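Local coordinates for protein putative dihydrodipicolinate synthase (Thermus thermophilus, PDB 2PCQ) that is of uncertain function but belongs to the dihydrodipicolinate synthetase family, with a TIM-barrel fold and a potassium ion in its model, at residues Q26-L31 with A196-P201; K242-H247 with E267-V272. All coordinates share one frame; numbering follows the deposited sequence.

Contact 1. Residues Q26-L31 with A196-P201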
loop_
_atom_site.group_PDB
_atom_site.type_symbol
_atom_site.label_atom_id
_atom_site.label_comp_id
_atom_site.label_asym_id
_atom_site.label_seq_id
_atom_site.Cartn_x
_atom_site.Cartn_y
_atom_site.Cartn_z
ATOM N N GLN A 26 6.878 38.710 6.820
ATOM C CA GLN A 26 7.748 39.848 6.520
ATOM C C GLN A 26 9.227 39.526 6.707
ATOM O O GLN A 26 10.084 40.118 6.054
ATOM C CB GLN A 26 7.374 41.045 7.400
ATOM C CG GLN A 26 5.928 41.497 7.239
ATOM C CD GLN A 26 5.553 42.636 8.179
ATOM O OE1 GLN A 26 5.826 42.585 9.381
ATOM N NE2 GLN A 26 4.915 43.666 7.635
ATOM N N ALA A 27 9.523 38.582 7.594
ATOM C CA ALA A 27 10.903 38.194 7.863
ATOM C C ALA A 27 11.463 37.239 6.817
ATOM O O ALA A 27 12.676 37.134 6.654
ATOM C CB ALA A 27 11.003 37.559 9.238
ATOM N N LEU A 28 10.583 36.545 6.103
ATOM C CA LEU A 28 11.034 35.588 5.105
ATOM C C LEU A 28 10.930 36.051 3.657
ATOM O O LEU A 28 11.805 35.752 2.844
ATOM C CB LEU A 28 10.259 34.270 5.266
ATOM C CG LEU A 28 10.492 33.507 6.573
ATOM C CD1 LEU A 28 9.482 32.376 6.719
ATOM C CD2 LEU A 28 11.910 32.968 6.583
ATOM N N GLU A 29 9.863 36.774 3.338
ATOM C CA GLU A 29 9.624 37.232 1.972
ATOM C C GLU A 29 10.801 37.886 1.242
ATOM O O GLU A 29 10.998 37.646 0.050
ATOM C CB GLU A 29 8.409 38.170 1.937
ATOM C CG GLU A 29 7.973 38.544 0.524
ATOM C CD GLU A 29 6.668 39.317 0.492
ATOM O OE1 GLU A 29 6.580 40.369 1.159
ATOM O OE2 GLU A 29 5.731 38.873 -0.207
ATOM N N PRO A 30 11.595 38.719 1.936
ATOM C CA PRO A 30 12.734 39.367 1.269
ATOM C C PRO A 30 13.785 38.384 0.755
ATOM O O PRO A 30 14.497 38.660 -0.214
ATOM C CB PRO A 30 13.300 40.275 2.359
ATOM C CG PRO A 30 12.082 40.633 3.156
ATOM C CD PRO A 30 11.388 39.294 3.278
ATOM N N LEU A 31 13.869 37.234 1.410
ATOM C CA LEU A 31 14.849 36.212 1.061
ATOM C C LEU A 31 14.425 35.267 -0.055
ATOM O O LEU A 31 15.238 34.469 -0.529
ATOM C CB LEU A 31 15.180 35.393 2.310
ATOM C CG LEU A 31 15.833 36.165 3.459
ATOM C CD1 LEU A 31 15.737 35.373 4.752
ATOM C CD2 LEU A 31 17.286 36.447 3.101
ATOM N N ALA A 196 11.938 23.552 3.449
ATOM C CA ALA A 196 13.323 23.804 3.833
ATOM C C ALA A 196 13.771 25.211 3.442
ATOM O O ALA A 196 14.754 25.723 3.975
ATOM C CB ALA A 196 14.243 22.763 3.200
ATOM N N ALA A 197 13.046 25.833 2.514
ATOM C CA ALA A 197 13.376 27.185 2.079
ATOM C C ALA A 197 12.983 28.201 3.151
ATOM O O ALA A 197 13.299 29.386 3.034
ATOM C CB ALA A 197 12.683 27.511 0.761
ATOM N N ASN A 198 12.277 27.742 4.183
ATOM C CA ASN A 198 11.901 28.617 5.294
ATOM C C ASN A 198 13.157 28.811 6.147
ATOM O O ASN A 198 13.281 29.793 6.879
ATOM C CB ASN A 198 10.847 27.969 6.203
ATOM C CG ASN A 198 9.451 27.989 5.615
ATOM O OD1 ASN A 198 8.940 26.964 5.164
ATOM N ND2 ASN A 198 8.823 29.153 5.629
ATOM N N LEU A 199 14.077 27.855 6.055
ATOM C CA LEU A 199 15.300 27.883 6.852
ATOM C C LEU A 199 16.554 28.311 6.101
ATOM O O LEU A 199 17.351 29.096 6.619
ATOM C CB LEU A 199 15.529 26.503 7.478
ATOM C CG LEU A 199 14.348 25.901 8.254
ATOM C CD1 LEU A 199 14.708 24.500 8.729
ATOM C CD2 LEU A 199 13.988 26.789 9.434
ATOM N N ALA A 200 16.741 27.789 4.893
ATOM C CA ALA A 200 17.915 28.135 4.095
ATOM C C ALA A 200 17.509 28.565 2.689
ATOM O O ALA A 200 17.951 27.980 1.701
ATOM C CB ALA A 200 18.865 26.939 4.026
ATOM N N PRO A 201 16.664 29.602 2.580
ATOM C CA PRO A 201 16.207 30.093 1.273
ATOM C C PRO A 201 17.317 30.451 0.285
ATOM O O PRO A 201 17.194 30.189 -0.912
ATOM C CB PRO A 201 15.330 31.293 1.635
ATOM C CG PRO A 201 15.904 31.759 2.955
ATOM C CD PRO A 201 16.158 30.456 3.670
HETATM O O HOH W 1 15.496 32.229 -2.133
#
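The carbonyl oxygens of Leu-31 and Pro-201 are joined by water 1, which donates to both, at 2.8 Å from its O to Leu-31 O and 2.9 Å to Pro-201 O. The bridge lies where the TIM barrel closes on itself: 26-31 joins the last residues assigned to helix 18-28, the first barrel helix, to a 3-10 segment, 29-31, and 196-201 runs from the last strand into helix 201-212. Beside the water the same two residues meet through carbon. Leu-31 CB rests 3.8 Å from Pro-201 CG, and with chi1 at -63°, CG beside the backbone N, the Leu-31 branch turns so that its CD1 also lies 4.0 Å from Pro-201 CG.

One helical turn earlier, Leu-28 crosses Asn-198 at about a right angle. Leu-28 CD1 meets the side-chain amide of Asn-198, while Leu-28 CD2 approaches the main chain, 3.5 Å from Asn-198 O. Both residues also pack on Ile-6 of the first strand, so this part of the contact is buried against the barrel wall. Asn-198 belongs to a single helix-like turn before the N-cap Ala-200, in which Ala-196 O accepts from both Leu-199 N at 3.1 Å and Ala-200 N at 3.0 Å.

Contact 2. Residues K242-H247 with E267-V272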
loop_
_atom_site.group_PDB
_atom_site.type_symbol
_atom_site.label_atom_id
_atom_site.label_comp_id
_atom_site.label_asym_id
_atom_site.label_seq_id
_atom_site.Cartn_x
_atom_site.Cartn_y
_atom_site.Cartn_z
ATOM N N LYS A 242 8.370 24.282 12.670
ATOM C CA LYS A 242 8.086 25.371 13.591
ATOM C C LYS A 242 9.116 25.472 14.710
ATOM O O LYS A 242 9.525 26.571 15.082
ATOM C CB LYS A 242 6.677 25.223 14.171
ATOM C CG LYS A 242 5.581 25.614 13.184
ATOM C CD LYS A 242 4.213 25.670 13.853
ATOM C CE LYS A 242 3.202 26.356 12.952
ATOM N NZ LYS A 242 1.870 26.483 13.605
ATOM N N GLN A 243 9.544 24.332 15.241
ATOM C CA GLN A 243 10.534 24.345 16.307
ATOM C C GLN A 243 11.847 24.940 15.800
ATOM O O GLN A 243 12.535 25.658 16.527
ATOM C CB GLN A 243 10.763 22.932 16.847
ATOM C CG GLN A 243 11.851 22.859 17.918
ATOM C CD GLN A 243 11.866 21.532 18.648
ATOM O OE1 GLN A 243 11.549 20.489 18.073
ATOM N NE2 GLN A 243 12.251 21.561 19.919
ATOM N N ALA A 244 12.184 24.653 14.546
ATOM C CA ALA A 244 13.409 25.171 13.942
ATOM C C ALA A 244 13.308 26.685 13.780
ATOM O O ALA A 244 14.248 27.419 14.089
ATOM C CB ALA A 244 13.643 24.519 12.586
ATOM N N LEU A 245 12.168 27.155 13.291
ATOM C CA LEU A 245 11.984 28.585 13.114
ATOM C C LEU A 245 12.021 29.300 14.461
ATOM O O LEU A 245 12.629 30.361 14.575
ATOM C CB LEU A 245 10.670 28.870 12.383
ATOM C CG LEU A 245 10.711 28.539 10.888
ATOM C CD1 LEU A 245 9.304 28.534 10.314
ATOM C CD2 LEU A 245 11.586 29.555 10.166
ATOM N N ARG A 246 11.383 28.724 15.481
ATOM C CA ARG A 246 11.397 29.344 16.806
ATOM C C ARG A 246 12.837 29.397 17.307
ATOM O O ARG A 246 13.270 30.393 17.881
ATOM C CB ARG A 246 10.538 28.562 17.810
ATOM C CG ARG A 246 9.031 28.570 17.522
ATOM C CD ARG A 246 8.220 28.215 18.773
ATOM N NE ARG A 246 8.603 26.928 19.348
ATOM C CZ ARG A 246 8.250 25.745 18.852
ATOM N NH1 ARG A 246 7.492 25.674 17.762
ATOM N NH2 ARG A 246 8.658 24.631 19.443
ATOM N N HIS A 247 13.581 28.323 17.071
ATOM C CA HIS A 247 14.974 28.253 17.497
ATOM C C HIS A 247 15.810 29.366 16.868
ATOM O O HIS A 247 16.724 29.896 17.501
ATOM C CB HIS A 247 15.563 26.888 17.139
ATOM C CG HIS A 247 17.018 26.755 17.460
ATOM N ND1 HIS A 247 18.011 27.008 16.539
ATOM C CD2 HIS A 247 17.648 26.409 18.606
ATOM C CE1 HIS A 247 19.190 26.821 17.102
ATOM N NE2 HIS A 247 18.998 26.456 18.357
ATOM N N GLU A 267 16.795 16.639 18.435
ATOM C CA GLU A 267 18.174 16.327 18.789
ATOM C C GLU A 267 19.037 16.019 17.568
ATOM O O GLU A 267 20.212 16.383 17.524
ATOM C CB GLU A 267 18.208 15.154 19.772
ATOM C CG GLU A 267 19.601 14.732 20.189
ATOM C CD GLU A 267 19.590 13.810 21.395
ATOM O OE1 GLU A 267 18.853 12.802 21.370
ATOM O OE2 GLU A 267 20.319 14.095 22.369
ATOM N N ARG A 268 18.458 15.349 16.578
ATOM C CA ARG A 268 19.195 15.019 15.362
ATOM C C ARG A 268 19.255 16.217 14.419
ATOM O O ARG A 268 20.241 16.417 13.716
ATOM C CB ARG A 268 18.527 13.850 14.633
ATOM C CG ARG A 268 18.640 12.512 15.340
ATOM C CD ARG A 268 17.767 11.467 14.656
ATOM N NE ARG A 268 18.125 11.278 13.254
ATOM C CZ ARG A 268 17.428 10.533 12.401
ATOM N NH1 ARG A 268 16.331 9.909 12.808
ATOM N NH2 ARG A 268 17.829 10.409 11.141
ATOM N N PHE A 269 18.195 17.016 14.413
ATOM C CA PHE A 269 18.123 18.173 13.529
ATOM C C PHE A 269 18.982 19.356 13.967
ATOM O O PHE A 269 19.596 20.017 13.132
ATOM C CB PHE A 269 16.672 18.638 13.404
ATOM C CG PHE A 269 16.424 19.544 12.236
ATOM C CD1 PHE A 269 16.445 19.045 10.937
ATOM C CD2 PHE A 269 16.150 20.892 12.433
ATOM C CE1 PHE A 269 16.192 19.877 9.850
ATOM C CE2 PHE A 269 15.895 21.731 11.354
ATOM C CZ PHE A 269 15.915 21.222 10.057
ATOM N N LEU A 270 19.017 19.625 15.270
ATOM C CA LEU A 270 19.776 20.752 15.812
ATOM C C LEU A 270 21.172 20.916 15.208
ATOM O O LEU A 270 21.480 21.959 14.635
ATOM C CB LEU A 270 19.865 20.641 17.342
ATOM C CG LEU A 270 20.647 21.720 18.106
ATOM C CD1 LEU A 270 20.068 23.100 17.820
ATOM C CD2 LEU A 270 20.594 21.417 19.601
ATOM N N PRO A 271 22.030 19.888 15.317
ATOM C CA PRO A 271 23.376 20.018 14.748
ATOM C C PRO A 271 23.394 20.243 13.237
ATOM O O PRO A 271 24.290 20.908 12.714
ATOM C CB PRO A 271 24.057 18.710 15.160
ATOM C CG PRO A 271 22.917 17.747 15.265
ATOM C CD PRO A 271 21.857 18.570 15.953
ATOM N N VAL A 272 22.411 19.687 12.535
ATOM C CA VAL A 272 22.342 19.866 11.091
ATOM C C VAL A 272 22.057 21.334 10.787
ATOM O O VAL A 272 22.722 21.943 9.949
ATOM C CB VAL A 272 21.233 18.985 10.461
ATOM C CG1 VAL A 272 21.050 19.348 8.993
ATOM C CG2 VAL A 272 21.609 17.512 10.580
#
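The phenyl ring of Phe-269 and the imidazole of His-247 are each met obliquely by a methyl. Phe-269 receives that of Ala-244, with CE2 3.8 Å from Ala-244 CB; His-247 receives methyl CD1 of Leu-270, the two side chains crossing at about a right angle. A third flat group lies within 242-247: the Arg-246 guanidinium has Gln-243 CA over one face, offset toward its rim.

The two meetings are staggered along the helices, Ala-244 and His-247 being one turn apart and Phe-269 and Leu-270 consecutive. Phe-269 holds CG anti to the backbone N (chi1 -163°), which carries the ring across to the small Ala-244. Leu-270 starts out in the same way, and its second torsion of 58° swings CD1 to the imidazole. The nearest CA atoms across the pair, those of Ala-244 and Leu-270, are 8.0 Å apart, and the contact is small, burying 120 Å² in all.

Helix 266-278 is kinked at Pro-271, whose N makes no bond to the preceding turn. Just before 267-272, Trp-266 meets the His-247 ring edge-to-face, and Phe-269 also packs on Leu-229, Leu-232 and Leu-240 of helix 216-247. The inner part is therefore apolar and buried, whereas His-247 lies at the exposed margin. This is helix-on-helix packing in the C-terminal helical region that follows the barrel, as in other members of the dihydrodipicolinate synthetase family.

Overall arrangement
Both segments of contact 1 precede those of contact 2 along the chain, and the centres of the two contacts are about 15 Å apart. Contact 1 lies nearer the centre of the chain, where the first helix of the eight-stranded parallel barrel meets the loop after its last strand; contact 2 lies farther out, between helices 216-247 and 266-278. They touch through Leu-199, whose CD1 is 3.7 Å from Phe-269 CZ and whose CD2 is 3.9 Å from Ala-244 CB. Leu-245 packs against the same loop. The loop leaving the last strand thus faces the first barrel helix and the C-terminal helices, so Leu-199 links the barrel loop to both C-terminal helices by apolar contacts.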